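Local atomic coordinates of uncharacterized protein SCO6318 (Streptomyces coelicolor A3, PDB entry 2QZ7), a protein that is of unknown function but belongs to the TerD family, being related to tellurium-resistance proteins, and binds sodium ions in the crystal. Residues I46-Y51 with A105-G110; T154-T159 with W166-A171. All coordinates share one frame; numbering follows the deposited sequence.

Contact 1 (I46-Y51 with A105-G110); sequences IIATTY and ARVIVG
An antiparallel pairing of two interior strands of a beta sheet, with a classic beta bulge at A105 and R106, joins I46-Y51 to A105-G110. I47 with G110 and T49 with I108 are hydrogen-bonded pairs, each holding two reciprocal N-H...O=C bonds; G110 N reaches I47 O at 2.9 Å. At the bulge, A105 and R106 both face Y51: A105 N donates to Y51 O at 3.0 Å, whereas R106 N makes a weak bond to the same oxygen.

Y51, R106, I108 and T49 share one side of the sheet. With CG anti to the carbonyl carbon (chi1 -59°), the Y51 ring swings back along its own strand, bringing CE2 to 3.3 Å from I108 CG2, a tight approach. Its hydroxyl pairs with T49 OG1 at 2.9 Å, a hydrogen bond that ties down the ring's far end. The extended R106 chain carries NH1 over one ring face, but the cation-pi attraction is at most weak: CZ stands 5.2 Å from the centroid of the Y51 ring, and the two planes are 46° apart. The stronger partner of R106 is E157, through a salt bridge from NE.

On the other side, I46 CG2 and V109 CG2 lie side by side 3.5 Å apart, and A48 CB meets V109 CB. This side packs against strands 26-31 and 91-95 through V28, L30, M93 and F95, while strand 62-64 and strand 152-160 flank the pair within its own sheet.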
ATOM      1  N   ILE A  46      -3.569  -1.387  -4.221  1.00 42.13           N
ATOM      2  CA  ILE A  46      -2.659  -1.540  -3.076  1.00 42.77           C
ATOM      3  C   ILE A  46      -1.330  -2.036  -3.645  1.00 43.72           C
ATOM      4  O   ILE A  46      -1.292  -2.995  -4.448  1.00 43.16           O
ATOM      5  CB  ILE A  46      -3.156  -2.584  -2.047  1.00 42.40           C
ATOM      6  CG1 ILE A  46      -4.564  -2.216  -1.482  1.00 41.84           C
ATOM      7  CG2 ILE A  46      -2.119  -2.689  -0.856  1.00 44.57           C
ATOM      8  CD1 ILE A  46      -5.191  -3.395  -0.593  1.00 40.89           C
ATOM      9  N   ILE A  47      -0.243  -1.409  -3.216  1.00 43.58           N
ATOM     10  CA  ILE A  47       1.097  -1.801  -3.671  1.00 43.34           C
ATOM     11  C   ILE A  47       1.981  -1.897  -2.454  1.00 42.97           C
ATOM     12  O   ILE A  47       1.937  -1.014  -1.615  1.00 44.06           O
ATOM     13  CB  ILE A  47       1.697  -0.710  -4.631  1.00 43.25           C
ATOM     14  CG1 ILE A  47       0.785  -0.501  -5.875  1.00 44.76           C
ATOM     15  CG2 ILE A  47       3.106  -1.110  -5.041  1.00 42.72           C
ATOM     16  CD1 ILE A  47       1.283   0.666  -6.813  1.00 42.23           C
ATOM     17  N   ALA A  48       2.810  -2.943  -2.358  1.00 43.43           N
ATOM     18  CA  ALA A  48       3.832  -3.013  -1.299  1.00 41.80           C
ATOM     19  C   ALA A  48       5.210  -3.326  -1.888  1.00 41.69           C
ATOM     20  O   ALA A  48       5.313  -3.904  -2.975  1.00 41.92           O
ATOM     21  CB  ALA A  48       3.470  -4.089  -0.246  1.00 41.83           C
ATOM     22  N   THR A  49       6.248  -2.911  -1.163  1.00 42.80           N
ATOM     23  CA  THR A  49       7.651  -3.221  -1.482  1.00 42.61           C
ATOM     24  C   THR A  49       8.350  -3.667  -0.262  1.00 42.33           C
ATOM     25  O   THR A  49       8.002  -3.251   0.826  1.00 41.75           O
ATOM     26  CB  THR A  49       8.378  -2.006  -2.040  1.00 41.49           C
ATOM     27  OG1 THR A  49       7.892  -0.852  -1.354  1.00 42.49           O
ATOM     28  CG2 THR A  49       8.038  -1.832  -3.578  1.00 39.86           C
ATOM     29  N   THR A  50       9.355  -4.515  -0.461  1.00 42.76           N
ATOM     30  CA  THR A  50      10.183  -5.055   0.604  1.00 43.70           C
ATOM     31  C   THR A  50      11.604  -4.508   0.381  1.00 44.23           C
ATOM     32  O   THR A  50      11.973  -4.140  -0.776  1.00 43.28           O
ATOM     33  CB  THR A  50      10.202  -6.610   0.530  1.00 43.52           C
ATOM     34  OG1 THR A  50      10.631  -7.008  -0.781  1.00 44.00           O
ATOM     35  CG2 THR A  50       8.796  -7.158   0.750  1.00 43.91           C
ATOM     36  N   TYR A  51      12.345  -4.407   1.490  1.00 43.61           N
ATOM     37  CA  TYR A  51      13.696  -3.809   1.556  1.00 44.29           C
ATOM     38  C   TYR A  51      14.625  -4.706   2.372  1.00 44.36           C
ATOM     39  O   TYR A  51      14.227  -5.230   3.422  1.00 43.98           O
ATOM     40  CB  TYR A  51      13.661  -2.366   2.125  1.00 44.09           C
ATOM     41  CG  TYR A  51      12.770  -1.510   1.253  1.00 44.61           C
ATOM     42  CD1 TYR A  51      13.299  -0.823   0.138  1.00 42.92           C
ATOM     43  CD2 TYR A  51      11.389  -1.452   1.472  1.00 43.94           C
ATOM     44  CE1 TYR A  51      12.468  -0.081  -0.702  1.00 41.14           C
ATOM     45  CE2 TYR A  51      10.550  -0.730   0.618  1.00 43.45           C
ATOM     46  CZ  TYR A  51      11.106  -0.042  -0.471  1.00 44.49           C
ATOM     47  OH  TYR A  51      10.291   0.688  -1.338  1.00 45.16           O
ATOM     48  N   ALA A 105      13.989  -6.547   6.061  1.00 44.84           N
ATOM     49  CA  ALA A 105      13.800  -5.924   7.362  1.00 43.57           C
ATOM     50  C   ALA A 105      12.845  -4.746   7.365  1.00 42.48           C
ATOM     51  O   ALA A 105      12.592  -4.130   8.436  1.00 41.21           O
ATOM     52  CB  ALA A 105      15.197  -5.509   7.994  1.00 43.26           C
ATOM     53  N   ARG A 106      12.319  -4.417   6.183  1.00 41.98           N
ATOM     54  CA  ARG A 106      11.379  -3.318   6.060  1.00 41.88           C
ATOM     55  C   ARG A 106      10.392  -3.600   4.930  1.00 42.84           C
ATOM     56  O   ARG A 106      10.788  -4.100   3.858  1.00 42.73           O
ATOM     57  CB  ARG A 106      12.151  -2.013   5.803  1.00 41.77           C
ATOM     58  CG  ARG A 106      11.288  -0.776   5.584  1.00 40.47           C
ATOM     59  CD  ARG A 106      12.227   0.491   5.682  1.00 44.72           C
ATOM     60  NE  ARG A 106      11.429   1.707   5.561  1.00 46.16           N
ATOM     61  CZ  ARG A 106      11.289   2.447   4.463  1.00 45.75           C
ATOM     62  NH1 ARG A 106      11.898   2.133   3.324  1.00 43.71           N
ATOM     63  NH2 ARG A 106      10.521   3.522   4.516  1.00 45.69           N
ATOM     64  N   VAL A 107       9.120  -3.291   5.196  1.00 42.54           N
ATOM     65  CA  VAL A 107       8.063  -3.369   4.225  1.00 44.02           C
ATOM     66  C   VAL A 107       7.280  -2.054   4.234  1.00 44.17           C
ATOM     67  O   VAL A 107       6.959  -1.519   5.302  1.00 43.96           O
ATOM     68  CB  VAL A 107       7.091  -4.571   4.508  1.00 44.01           C
ATOM     69  CG1 VAL A 107       5.971  -4.623   3.427  1.00 44.41           C
ATOM     70  CG2 VAL A 107       7.883  -5.868   4.549  1.00 44.13           C
ATOM     71  N   ILE A 108       6.987  -1.515   3.059  1.00 43.38           N
ATOM     72  CA  ILE A 108       6.096  -0.392   3.012  1.00 43.67           C
ATOM     73  C   ILE A 108       4.929  -0.623   2.096  1.00 43.55           C
ATOM     74  O   ILE A 108       5.079  -1.193   1.019  1.00 41.70           O
ATOM     75  CB  ILE A 108       6.828   0.976   2.860  1.00 46.71           C
ATOM     76  CG1 ILE A 108       5.978   2.143   2.425  1.00 47.08           C
ATOM     77  CG2 ILE A 108       8.099   0.947   2.057  1.00 51.15           C
ATOM     78  CD1 ILE A 108       6.653   3.424   3.159  1.00 52.50           C
ATOM     79  N   VAL A 109       3.750  -0.225   2.551  1.00 42.36           N
ATOM     80  CA  VAL A 109       2.543  -0.463   1.729  1.00 43.08           C
ATOM     81  C   VAL A 109       1.857   0.870   1.505  1.00 42.20           C
ATOM     82  O   VAL A 109       1.885   1.735   2.370  1.00 41.34           O
ATOM     83  CB  VAL A 109       1.614  -1.537   2.381  1.00 43.84           C
ATOM     84  CG1 VAL A 109       1.149  -1.089   3.710  1.00 43.70           C
ATOM     85  CG2 VAL A 109       0.403  -1.863   1.471  1.00 43.20           C
ATOM     86  N   GLY A 110       1.297   1.031   0.313  1.00 41.29           N
ATOM     87  CA  GLY A 110       0.613   2.249  -0.076  1.00 40.46           C
ATOM     88  C   GLY A 110      -0.481   1.956  -1.101  1.00 41.79           C
ATOM     89  O   GLY A 110      -0.816   0.778  -1.378  1.00 41.22           O
TER

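Contact 2 (T154-T159 with W166-A171); sequences TVAEFT and WEFREA
T154-T159 and W166-A171 pair as the two arms of an antiparallel hairpin, packed closely on the side of A156, F158 and F168 and more open on the side of E157, T159, E167 and R169. On the packed side, F158 and F168 form a non-hydrogen-bonded pair whose side chains run at a slant to one another, F158 CE1 lying 4.0 Å from F168 CD1 at the edge of the F168 ring. A156 CB also comes to this edge, 3.8 Å from F168 CE1. The W166 indole, its CG anti to the carbonyl carbon (chi1 -67°), folds over toward the partner strand; its six-membered ring presents an edge to the F158 carbonyl, with CZ3 3.5 Å from F158 O, and CE3 touches F158 CB.

The opposite side is looser and polar. E157 and R169 lie alongside, yet E157 OE1 stays 4.5 Å from R169 NH1, well out of the guanidinium plane, so their opposite charges are near without a salt bridge. The other carboxylate oxygen of E157 is engaged by R106.

Paired N-H...O bonds join E157 with R169 and T159 with E167. Near the other end, A171 N donates to V155 O at 2.9 Å from well above the carbonyl plane, and T154 OG1 donates to A171 O at 2.7 Å, a side-chain bond beside the backbone ladder. V155 and A156 form a classic beta bulge against V109. F158 and F168 bring this hairpin onto V132, L139 and L140 of the other five-stranded antiparallel sheet; two such sheets packed face to face make a beta sandwich, here the TerD domain.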
ATOM      1  N   THR A 154       1.891   6.386   0.459  1.00 43.13           N
ATOM      2  CA  THR A 154       2.220   5.287   1.402  1.00 43.04           C
ATOM      3  C   THR A 154       1.208   5.405   2.534  1.00 43.56           C
ATOM      4  O   THR A 154       0.687   6.516   2.764  1.00 42.51           O
ATOM      5  CB  THR A 154       3.658   5.403   1.949  1.00 42.26           C
ATOM      6  OG1 THR A 154       3.859   6.718   2.482  1.00 43.49           O
ATOM      7  CG2 THR A 154       4.631   5.182   0.815  1.00 42.00           C
ATOM      8  N   VAL A 155       0.879   4.290   3.206  1.00 43.14           N
ATOM      9  CA  VAL A 155       0.014   4.360   4.378  1.00 44.37           C
ATOM     10  C   VAL A 155       0.673   3.742   5.641  1.00 44.68           C
ATOM     11  O   VAL A 155       0.370   4.190   6.761  1.00 44.49           O
ATOM     12  CB  VAL A 155      -1.430   3.743   4.159  1.00 45.26           C
ATOM     13  CG1 VAL A 155      -2.112   4.272   2.842  1.00 44.32           C
ATOM     14  CG2 VAL A 155      -1.388   2.268   4.174  1.00 46.49           C
ATOM     15  N   ALA A 156       1.554   2.736   5.477  1.00 44.37           N
ATOM     16  CA  ALA A 156       2.074   1.997   6.650  1.00 44.35           C
ATOM     17  C   ALA A 156       3.466   1.452   6.402  1.00 45.05           C
ATOM     18  O   ALA A 156       3.790   1.014   5.280  1.00 43.95           O
ATOM     19  CB  ALA A 156       1.105   0.828   7.024  1.00 43.12           C
ATOM     20  N   GLU A 157       4.266   1.433   7.461  1.00 43.37           N
ATOM     21  CA  GLU A 157       5.608   0.879   7.397  1.00 44.36           C
ATOM     22  C   GLU A 157       5.721  -0.260   8.427  1.00 44.11           C
ATOM     23  O   GLU A 157       5.331  -0.074   9.578  1.00 43.89           O
ATOM     24  CB  GLU A 157       6.638   1.978   7.747  1.00 43.61           C
ATOM     25  CG  GLU A 157       8.050   1.495   7.722  1.00 45.39           C
ATOM     26  CD  GLU A 157       9.038   2.442   8.337  1.00 48.75           C
ATOM     27  OE1 GLU A 157       8.974   2.657   9.574  1.00 49.23           O
ATOM     28  OE2 GLU A 157       9.905   2.937   7.588  1.00 48.55           O
ATOM     29  N   PHE A 158       6.245  -1.414   8.018  1.00 43.97           N
ATOM     30  CA  PHE A 158       6.624  -2.470   8.954  1.00 43.37           C
ATOM     31  C   PHE A 158       8.149  -2.621   8.922  1.00 44.24           C
ATOM     32  O   PHE A 158       8.764  -2.656   7.841  1.00 43.86           O
ATOM     33  CB  PHE A 158       5.915  -3.795   8.635  1.00 43.08           C
ATOM     34  CG  PHE A 158       4.429  -3.629   8.361  1.00 44.90           C
ATOM     35  CD1 PHE A 158       3.521  -3.536   9.412  1.00 45.57           C
ATOM     36  CD2 PHE A 158       3.967  -3.538   7.064  1.00 46.11           C
ATOM     37  CE1 PHE A 158       2.150  -3.338   9.162  1.00 47.66           C
ATOM     38  CE2 PHE A 158       2.587  -3.392   6.777  1.00 47.92           C
ATOM     39  CZ  PHE A 158       1.689  -3.259   7.840  1.00 47.54           C
ATOM     40  N   THR A 159       8.759  -2.649  10.112  1.00 44.71           N
ATOM     41  CA  THR A 159      10.209  -2.789  10.264  1.00 44.74           C
ATOM     42  C   THR A 159      10.488  -3.762  11.402  1.00 45.71           C
ATOM     43  O   THR A 159       9.674  -3.889  12.334  1.00 45.08           O
ATOM     44  CB  THR A 159      10.934  -1.421  10.541  1.00 45.63           C
ATOM     45  OG1 THR A 159      10.381  -0.809  11.701  1.00 44.05           O
ATOM     46  CG2 THR A 159      10.780  -0.462   9.377  1.00 44.73           C
ATOM     47  N   TRP A 166       8.556  -7.602  14.202  1.00 45.89           N
ATOM     48  CA  TRP A 166       7.922  -6.593  13.363  1.00 45.61           C
ATOM     49  C   TRP A 166       7.069  -5.578  14.090  1.00 45.36           C
ATOM     50  O   TRP A 166       6.190  -5.932  14.869  1.00 45.69           O
ATOM     51  CB  TRP A 166       7.053  -7.271  12.301  1.00 44.50           C
ATOM     52  CG  TRP A 166       7.867  -8.027  11.320  1.00 44.63           C
ATOM     53  CD1 TRP A 166       8.146  -9.351  11.360  1.00 44.02           C
ATOM     54  CD2 TRP A 166       8.554  -7.497  10.160  1.00 43.50           C
ATOM     55  NE1 TRP A 166       8.951  -9.694  10.288  1.00 46.83           N
ATOM     56  CE2 TRP A 166       9.217  -8.575   9.543  1.00 43.49           C
ATOM     57  CE3 TRP A 166       8.658  -6.221   9.586  1.00 41.41           C
ATOM     58  CZ2 TRP A 166      10.003  -8.415   8.395  1.00 44.33           C
ATOM     59  CZ3 TRP A 166       9.407  -6.060   8.444  1.00 42.24           C
ATOM     60  CH2 TRP A 166      10.074  -7.149   7.851  1.00 44.88           C
ATOM     61  N   GLU A 167       7.306  -4.312  13.769  1.00 45.53           N
ATOM     62  CA  GLU A 167       6.541  -3.206  14.321  1.00 45.80           C
ATOM     63  C   GLU A 167       5.894  -2.381  13.224  1.00 45.59           C
ATOM     64  O   GLU A 167       6.373  -2.358  12.097  1.00 45.98           O
ATOM     65  CB  GLU A 167       7.425  -2.350  15.235  1.00 46.27           C
ATOM     66  CG  GLU A 167       7.820  -3.118  16.447  1.00 47.47           C
ATOM     67  CD  GLU A 167       8.892  -2.460  17.286  1.00 48.31           C
ATOM     68  OE1 GLU A 167       9.634  -1.584  16.785  1.00 50.16           O
ATOM     69  OE2 GLU A 167       8.993  -2.845  18.453  1.00 47.79           O
ATOM     70  N   PHE A 168       4.772  -1.747  13.562  1.00 44.72           N
ATOM     71  CA  PHE A 168       4.018  -0.942  12.638  1.00 44.64           C
ATOM     72  C   PHE A 168       4.295   0.529  12.911  1.00 44.34           C
ATOM     73  O   PHE A 168       4.493   0.934  14.046  1.00 42.63           O
ATOM     74  CB  PHE A 168       2.516  -1.268  12.779  1.00 44.30           C
ATOM     75  CG  PHE A 168       1.603  -0.144  12.398  1.00 43.68           C
ATOM     76  CD1 PHE A 168       1.238   0.063  11.074  1.00 43.01           C
ATOM     77  CD2 PHE A 168       1.066   0.685  13.381  1.00 45.48           C
ATOM     78  CE1 PHE A 168       0.368   1.090  10.743  1.00 44.33           C
ATOM     79  CE2 PHE A 168       0.201   1.720  13.048  1.00 44.51           C
ATOM     80  CZ  PHE A 168      -0.136   1.925  11.738  1.00 41.49           C
ATOM     81  N   ARG A 169       4.314   1.318  11.853  1.00 43.52           N
ATOM     82  CA  ARG A 169       4.245   2.759  11.993  1.00 44.74           C
ATOM     83  C   ARG A 169       3.339   3.302  10.927  1.00 44.90           C
ATOM     84  O   ARG A 169       3.402   2.862   9.778  1.00 45.07           O
ATOM     85  CB  ARG A 169       5.625   3.415  11.951  1.00 44.23           C
ATOM     86  CG  ARG A 169       6.155   3.545  13.336  1.00 46.58           C
ATOM     87  CD  ARG A 169       7.552   3.970  13.413  1.00 48.66           C
ATOM     88  NE  ARG A 169       7.701   5.420  13.513  1.00 47.85           N
ATOM     89  CZ  ARG A 169       8.863   6.033  13.342  1.00 47.29           C
ATOM     90  NH1 ARG A 169       9.960   5.314  13.092  1.00 45.89           N
ATOM     91  NH2 ARG A 169       8.938   7.353  13.442  1.00 49.04           N
ATOM     92  N   GLU A 170       2.489   4.237  11.320  1.00 45.01           N
ATOM     93  CA  GLU A 170       1.700   4.983  10.380  1.00 46.15           C
ATOM     94  C   GLU A 170       2.666   5.763   9.480  1.00 46.02           C
ATOM     95  O   GLU A 170       3.580   6.419   9.965  1.00 45.07           O
ATOM     96  CB  GLU A 170       0.764   5.935  11.106  1.00 45.90           C
ATOM     97  CG  GLU A 170      -0.330   6.502  10.217  1.00 50.08           C
ATOM     98  CD  GLU A 170      -1.055   7.660  10.858  1.00 55.50           C
ATOM     99  OE1 GLU A 170      -1.089   8.748  10.236  1.00 58.87           O
ATOM    100  OE2 GLU A 170      -1.558   7.499  11.990  1.00 56.79           O
ATOM    101  N   ALA A 171       2.478   5.671   8.166  1.00 45.29           N
ATOM    102  CA  ALA A 171       3.371   6.378   7.264  1.00 45.41           C
ATOM    103  C   ALA A 171       2.568   6.890   6.078  1.00 45.76           C
ATOM    104  O   ALA A 171       2.786   6.490   4.922  1.00 45.76           O
ATOM    105  CB  ALA A 171       4.542   5.478   6.832  1.00 44.44           C
TER

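How the contacts relate
From the N terminus, 46-51 comes first and 105-110 joins it 54 residues later, so contact 1 closes a long loop containing strands 62-64, 75-77 and 91-95. Contact 2 follows in series: 154-159 and 166-171 close a short hairpin, with neither nesting nor crossing. The two meet where strands 104-113 and 152-160 are neighbours, giving the continuous order 44-52, 104-113, 152-160, 166-175. There, beside the R106-E157 salt bridge, V107 N lies 2.7 Å from F158 O in a probable hydrogen bond. W166 also packs against A105, and I108 against T154. Each contact pairs two strands, and the junction between 104-113 and 152-160 makes them four neighbours in one sheet of the TerD domain.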